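Local coordinates for uncharacterized protein (Leishmania infantum, PDB 4TYZ) that is of unknown function but ends in this GRAM domain, a PH-like fold, and may take part in sterol binding or transfer, at residues G35-F38 and W43-F46; A53-E58 and I88-F93. All blocks are in the same frame, centred on the assembly; numbering follows the deposited sequence. Where two conformers were deposited one is given.

Contact 1: residues G35-F38 and W43-F46; sequences GYLF and WLCF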
loop_
_atom_site.group_PDB
_atom_site.type_symbol
_atom_site.label_atom_id
_atom_site.label_comp_id
_atom_site.label_asym_id
_atom_site.label_seq_id
_atom_site.Cartn_x
_atom_site.Cartn_y
_atom_site.Cartn_z
ATOM N N GLY A 35 2.717 8.907 -2.394
ATOM C CA GLY A 35 3.019 7.962 -3.455
ATOM C C GLY A 35 1.823 7.146 -3.881
ATOM O O GLY A 35 0.679 7.607 -3.806
ATOM N N TYR A 36 2.109 5.934 -4.337
ATOM C CA TYR A 36 1.095 5.062 -4.903
ATOM C C TYR A 36 1.148 3.709 -4.251
ATOM O O TYR A 36 2.217 3.106 -4.147
ATOM C CB TYR A 36 1.303 4.881 -6.403
ATOM C CG TYR A 36 1.600 6.152 -7.158
ATOM C CD1 TYR A 36 0.605 7.088 -7.394
ATOM C CD2 TYR A 36 2.879 6.408 -7.643
ATOM C CE1 TYR A 36 0.881 8.253 -8.100
ATOM C CE2 TYR A 36 3.163 7.564 -8.346
ATOM C CZ TYR A 36 2.164 8.479 -8.572
ATOM O OH TYR A 36 2.458 9.631 -9.273
ATOM N N LEU A 37 -0.021 3.242 -3.845
ATOM C CA LEU A 37 -0.220 1.869 -3.403
ATOM C C LEU A 37 -0.602 1.031 -4.615
ATOM O O LEU A 37 -1.512 1.404 -5.349
ATOM C CB LEU A 37 -1.319 1.819 -2.344
ATOM C CG LEU A 37 -1.522 0.452 -1.715
ATOM C CD1 LEU A 37 -0.317 0.197 -0.849
ATOM C CD2 LEU A 37 -2.816 0.422 -0.897
ATOM N N PHE A 38 0.113 -0.071 -4.840
ATOM C CA PHE A 38 -0.185 -0.992 -5.940
ATOM C C PHE A 38 -0.668 -2.330 -5.412
ATOM O O PHE A 38 -0.063 -2.899 -4.505
ATOM C CB PHE A 38 1.052 -1.239 -6.803
ATOM C CG PHE A 38 1.676 0.008 -7.360
ATOM C CD1 PHE A 38 1.236 0.540 -8.560
ATOM C CD2 PHE A 38 2.726 0.631 -6.699
ATOM C CE1 PHE A 38 1.834 1.670 -9.092
ATOM C CE2 PHE A 38 3.319 1.762 -7.222
ATOM C CZ PHE A 38 2.878 2.280 -8.421
ATOM N N TRP A 43 1.186 -9.371 -4.372
ATOM C CA TRP A 43 1.969 -8.329 -3.700
ATOM C C TRP A 43 1.218 -7.055 -3.411
ATOM O O TRP A 43 0.364 -6.602 -4.173
ATOM C CB TRP A 43 3.219 -7.956 -4.544
ATOM C CG TRP A 43 4.143 -9.112 -4.728
ATOM C CD1 TRP A 43 4.041 -10.095 -5.672
ATOM C CD2 TRP A 43 5.291 -9.431 -3.934
ATOM N NE1 TRP A 43 5.061 -11.011 -5.516
ATOM C CE2 TRP A 43 5.841 -10.625 -4.456
ATOM C CE3 TRP A 43 5.911 -8.823 -2.835
ATOM C CZ2 TRP A 43 6.992 -11.220 -3.924
ATOM C CZ3 TRP A 43 7.051 -9.416 -2.297
ATOM C CH2 TRP A 43 7.577 -10.605 -2.842
ATOM N N LEU A 44 1.575 -6.496 -2.268
ATOM C CA LEU A 44 1.170 -5.162 -1.881
ATOM C C LEU A 44 2.402 -4.286 -1.973
ATOM O O LEU A 44 3.392 -4.540 -1.294
ATOM C CB LEU A 44 0.609 -5.159 -0.463
ATOM C CG LEU A 44 0.258 -3.748 -0.021
ATOM C CD1 LEU A 44 -0.786 -3.188 -0.960
ATOM C CD2 LEU A 44 -0.224 -3.743 1.424
ATOM N N CYS A 45 2.356 -3.266 -2.827
ATOM C CA CYS A 45 3.546 -2.444 -3.073
ATOM C C CYS A 45 3.256 -0.968 -2.910
ATOM O O CYS A 45 2.130 -0.521 -3.100
ATOM C CB CYS A 45 4.092 -2.663 -4.486
ATOM S SG CYS A 45 4.308 -4.398 -4.913
ATOM N N PHE A 46 4.298 -0.218 -2.591
ATOM C CA PHE A 46 4.191 1.235 -2.523
ATOM C C PHE A 46 5.420 1.855 -3.149
ATOM O O PHE A 46 6.529 1.406 -2.884
ATOM C CB PHE A 46 4.047 1.714 -1.071
ATOM C CG PHE A 46 4.023 3.210 -0.937
ATOM C CD1 PHE A 46 2.820 3.896 -0.971
ATOM C CD2 PHE A 46 5.203 3.930 -0.804
ATOM C CE1 PHE A 46 2.792 5.288 -0.865
ATOM C CE2 PHE A 46 5.193 5.315 -0.707
ATOM C CZ PHE A 46 3.986 5.999 -0.722
#
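Phe46 lays its ring along the backbone of Gly35 and Tyr36 on the facing strand of a beta hairpin. Its CB already sits near Tyr36 O. With CG anti to the backbone N (chi1 176°), the ring swings over strand 31-39. Phe46 CD1 comes to 3.3 Å from Tyr36 O, and CE1 lies beside Tyr36 N. At the far end Phe46 CZ settles 3.5 Å from Gly35 CA, where the glycine carries no side chain of its own. The same carbonyl, Tyr36 O, also takes a CA-H...O contact from Phe46 CA at 3.2 Å.

One residue along, Phe38 and Cys45 form the hydrogen-bonded antiparallel pair. Phe38 N reaches Cys45 O at 2.7 Å in a nearly straight bond (175°), and Cys45 N returns a bond to Phe38 O at 3.0 Å. Phe38 CB and Cys45 CB lie side by side, 4.1 Å apart.

Phe38 and Cys45 turn to helix 2-9, where both touch Phe6 and Phe38 also meets Ile2. Leu37 and Phe46 take the other face, against Cys24 of strand 20-28, and strand 54-58 pairs with the far edge of 43-46.

Contact 2: residues A53-E58 and I88-F93; sequences AHFSIE and IFLTNF
In the bent sheet of this GRAM domain, the inner faces of strands 54-58 and 87-91 look at each other, and Phe55 spans the gap to Ile88 and Leu90. The two backbones stay well apart: the nearest CA atoms, those of Phe55 and Ile88, are 9.7 Å from each other, so side chains alone make the contact.

Phe55 has its CG between the backbone N and the carbonyl carbon (chi1 69°), and the ring reaches inward to meet Ile88 coming from the opposite direction. Both branches of the isoleucine are used. Ile88 CG2 touches the rim of the ring, 3.6 Å from Phe55 CE2 and almost as near to Phe55 CZ. Ile88 CD1, at the end of the longer branch, stands over one face of the Phe55 ring in a CH-pi contact, 4.3 Å from its centroid and 17° off the normal. It is displaced toward the rim, on the side of Phe55 CE1.

Seven antiparallel strands make up the sheet, and between these two lie 43-48, 31-39 and 20-28. The curvature that brings such distant strands face to face is that of the PH-like fold, which GRAM domains share as members of the PH clan. The backbones of Ile88 and Leu90 hydrogen-bond to Val80 and Ile78 of strand 78-82.

Leu90, two residues beyond Ile88 and therefore on the same side of its strand, meets the edge of the phenyl ring. Leu90 CD2 lies near the ring plane, 4.1 Å from Phe55 CE2, and the two side chains cross obliquely. Trp26 of strand 20-28 joins the cluster: its ring packs edge-to-face with that of Phe55, and its side chain also touches Ile88.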
loop_
_atom_site.group_PDB
_atom_site.type_symbol
_atom_site.label_atom_id
_atom_site.label_comp_id
_atom_site.label_asym_id
_atom_site.label_seq_id
_atom_site.Cartn_x
_atom_site.Cartn_y
_atom_site.Cartn_z
ATOM N N ALA A 53 11.984 5.982 -1.836
ATOM C CA ALA A 53 11.362 5.087 -0.863
ATOM C C ALA A 53 10.240 4.253 -1.465
ATOM O O ALA A 53 9.346 4.770 -2.131
ATOM C CB ALA A 53 10.839 5.873 0.325
ATOM N N HIS A 54 10.327 2.952 -1.241
ATOM C CA HIS A 54 9.329 2.023 -1.744
ATOM C C HIS A 54 9.372 0.738 -0.941
ATOM O O HIS A 54 10.363 0.445 -0.273
ATOM C CB HIS A 54 9.580 1.719 -3.226
ATOM C CG HIS A 54 10.886 1.045 -3.492
ATOM N ND1 HIS A 54 12.089 1.728 -3.509
ATOM C CD2 HIS A 54 11.194 -0.248 -3.748
ATOM C CE1 HIS A 54 13.069 0.889 -3.769
ATOM N NE2 HIS A 54 12.554 -0.324 -3.921
ATOM N N PHE A 55 8.300 -0.041 -1.006
ATOM C CA PHE A 55 8.335 -1.369 -0.409
ATOM C C PHE A 55 7.470 -2.320 -1.219
ATOM O O PHE A 55 6.623 -1.895 -2.001
ATOM C CB PHE A 55 7.889 -1.349 1.079
ATOM C CG PHE A 55 6.418 -1.045 1.303
ATOM C CD1 PHE A 55 5.439 -2.009 1.078
ATOM C CD2 PHE A 55 6.019 0.202 1.777
ATOM C CE1 PHE A 55 4.082 -1.721 1.290
ATOM C CE2 PHE A 55 4.678 0.485 2.011
ATOM C CZ PHE A 55 3.708 -0.466 1.763
ATOM N N SER A 56 7.698 -3.611 -1.025
ATOM C CA SER A 56 6.785 -4.622 -1.552
ATOM C C SER A 56 6.704 -5.735 -0.542
ATOM O O SER A 56 7.728 -6.166 -0.002
ATOM C CB SER A 56 7.240 -5.154 -2.913
ATOM O OG SER A 56 8.542 -5.712 -2.829
ATOM N N ILE A 57 5.486 -6.189 -0.277
ATOM C CA ILE A 57 5.277 -7.250 0.687
ATOM C C ILE A 57 4.287 -8.249 0.107
ATOM O O ILE A 57 3.292 -7.877 -0.505
ATOM C CB ILE A 57 4.789 -6.687 2.042
ATOM C CG1 ILE A 57 4.566 -7.827 3.034
ATOM C CG2 ILE A 57 3.545 -5.872 1.879
ATOM C CD1 ILE A 57 4.497 -7.362 4.449
ATOM N N GLU A 58 4.604 -9.532 0.243
ATOM C CA GLU A 58 3.716 -10.568 -0.275
ATOM C C GLU A 58 2.514 -10.707 0.654
ATOM O O GLU A 58 2.655 -10.542 1.859
ATOM C CB GLU A 58 4.469 -11.905 -0.378
ATOM C CG GLU A 58 4.465 -12.567 -1.753
ATOM C CD GLU A 58 3.280 -13.514 -1.972
ATOM O OE1 GLU A 58 2.378 -13.575 -1.106
ATOM O OE2 GLU A 58 3.252 -14.207 -3.019
ATOM N N ILE A 88 3.311 -1.265 8.967
ATOM C CA ILE A 88 3.393 -0.279 7.893
ATOM C C ILE A 88 2.185 0.636 7.978
ATOM O O ILE A 88 1.051 0.158 8.027
ATOM C CB ILE A 88 3.414 -0.944 6.506
ATOM C CG1 ILE A 88 4.582 -1.920 6.408
ATOM C CG2 ILE A 88 3.431 0.116 5.405
ATOM C CD1 ILE A 88 4.482 -2.860 5.214
ATOM N N PHE A 89 2.432 1.940 8.019
ATOM C CA PHE A 89 1.360 2.925 8.117
ATOM C C PHE A 89 1.143 3.619 6.780
ATOM O O PHE A 89 2.052 4.274 6.255
ATOM C CB PHE A 89 1.675 3.960 9.192
ATOM C CG PHE A 89 1.747 3.394 10.580
ATOM C CD1 PHE A 89 0.599 3.246 11.337
ATOM C CD2 PHE A 89 2.964 3.039 11.133
ATOM C CE1 PHE A 89 0.658 2.741 12.623
ATOM C CE2 PHE A 89 3.031 2.531 12.428
ATOM C CZ PHE A 89 1.875 2.385 13.166
ATOM N N LEU A 90 -0.055 3.467 6.226
ATOM C CA LEU A 90 -0.430 4.157 4.990
ATOM C C LEU A 90 -1.545 5.142 5.296
ATOM O O LEU A 90 -2.542 4.792 5.917
ATOM C CB LEU A 90 -0.867 3.170 3.919
ATOM C CG LEU A 90 0.169 2.100 3.583
ATOM C CD1 LEU A 90 -0.489 0.988 2.793
ATOM C CD2 LEU A 90 1.306 2.720 2.798
ATOM N N THR A 91 -1.376 6.387 4.878
ATOM C CA THR A 91 -2.277 7.474 5.264
ATOM C C THR A 91 -2.708 8.305 4.054
ATOM O O THR A 91 -2.276 8.053 2.939
ATOM C CB THR A 91 -1.609 8.419 6.295
ATOM O OG1 THR A 91 -0.582 9.188 5.649
ATOM C CG2 THR A 91 -0.991 7.639 7.437
ATOM N N ASN A 92 -3.533 9.332 4.292
ATOM C CA ASN A 92 -3.915 10.285 3.250
ATOM C C ASN A 92 -4.538 9.611 2.026
ATOM O O ASN A 92 -4.324 10.036 0.888
ATOM C CB ASN A 92 -2.696 11.120 2.825
ATOM C CG ASN A 92 -3.074 12.366 2.035
ATOM O OD1 ASN A 92 -4.041 13.061 2.362
ATOM N ND2 ASN A 92 -2.307 12.655 0.989
ATOM N N PHE A 93 -5.312 8.552 2.254
ATOM C CA PHE A 93 -6.026 7.929 1.139
ATOM C C PHE A 93 -7.114 8.858 0.629
ATOM O O PHE A 93 -7.816 9.477 1.429
ATOM C CB PHE A 93 -6.667 6.607 1.557
ATOM C CG PHE A 93 -5.718 5.452 1.601
ATOM C CD1 PHE A 93 -5.480 4.693 0.467
ATOM C CD2 PHE A 93 -5.069 5.118 2.780
ATOM C CE1 PHE A 93 -4.602 3.626 0.514
ATOM C CE2 PHE A 93 -4.194 4.060 2.835
ATOM C CZ PHE A 93 -3.961 3.303 1.703
#

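From the N terminus the chain passes helix 2-9 and strand 20-28 before contact 1, which closes the short turn between strands 31-39 and 43-48. It then turns back into strand 54-58, where contact 2 opens. Strands 62-67 and 78-82 lie within the 29 residues that contact 2 closes when the chain returns as strand 87-91. The two loops therefore follow in series, neither nesting nor crossing. Strand 43-48 joins them: Leu44 N and Phe46 N lie at bonding distance from Ile57 O and Phe55 O. Contact 1 thus pairs neighbours within the sheet, whereas contact 2 bridges its interior, from an outermost strand to one four places along.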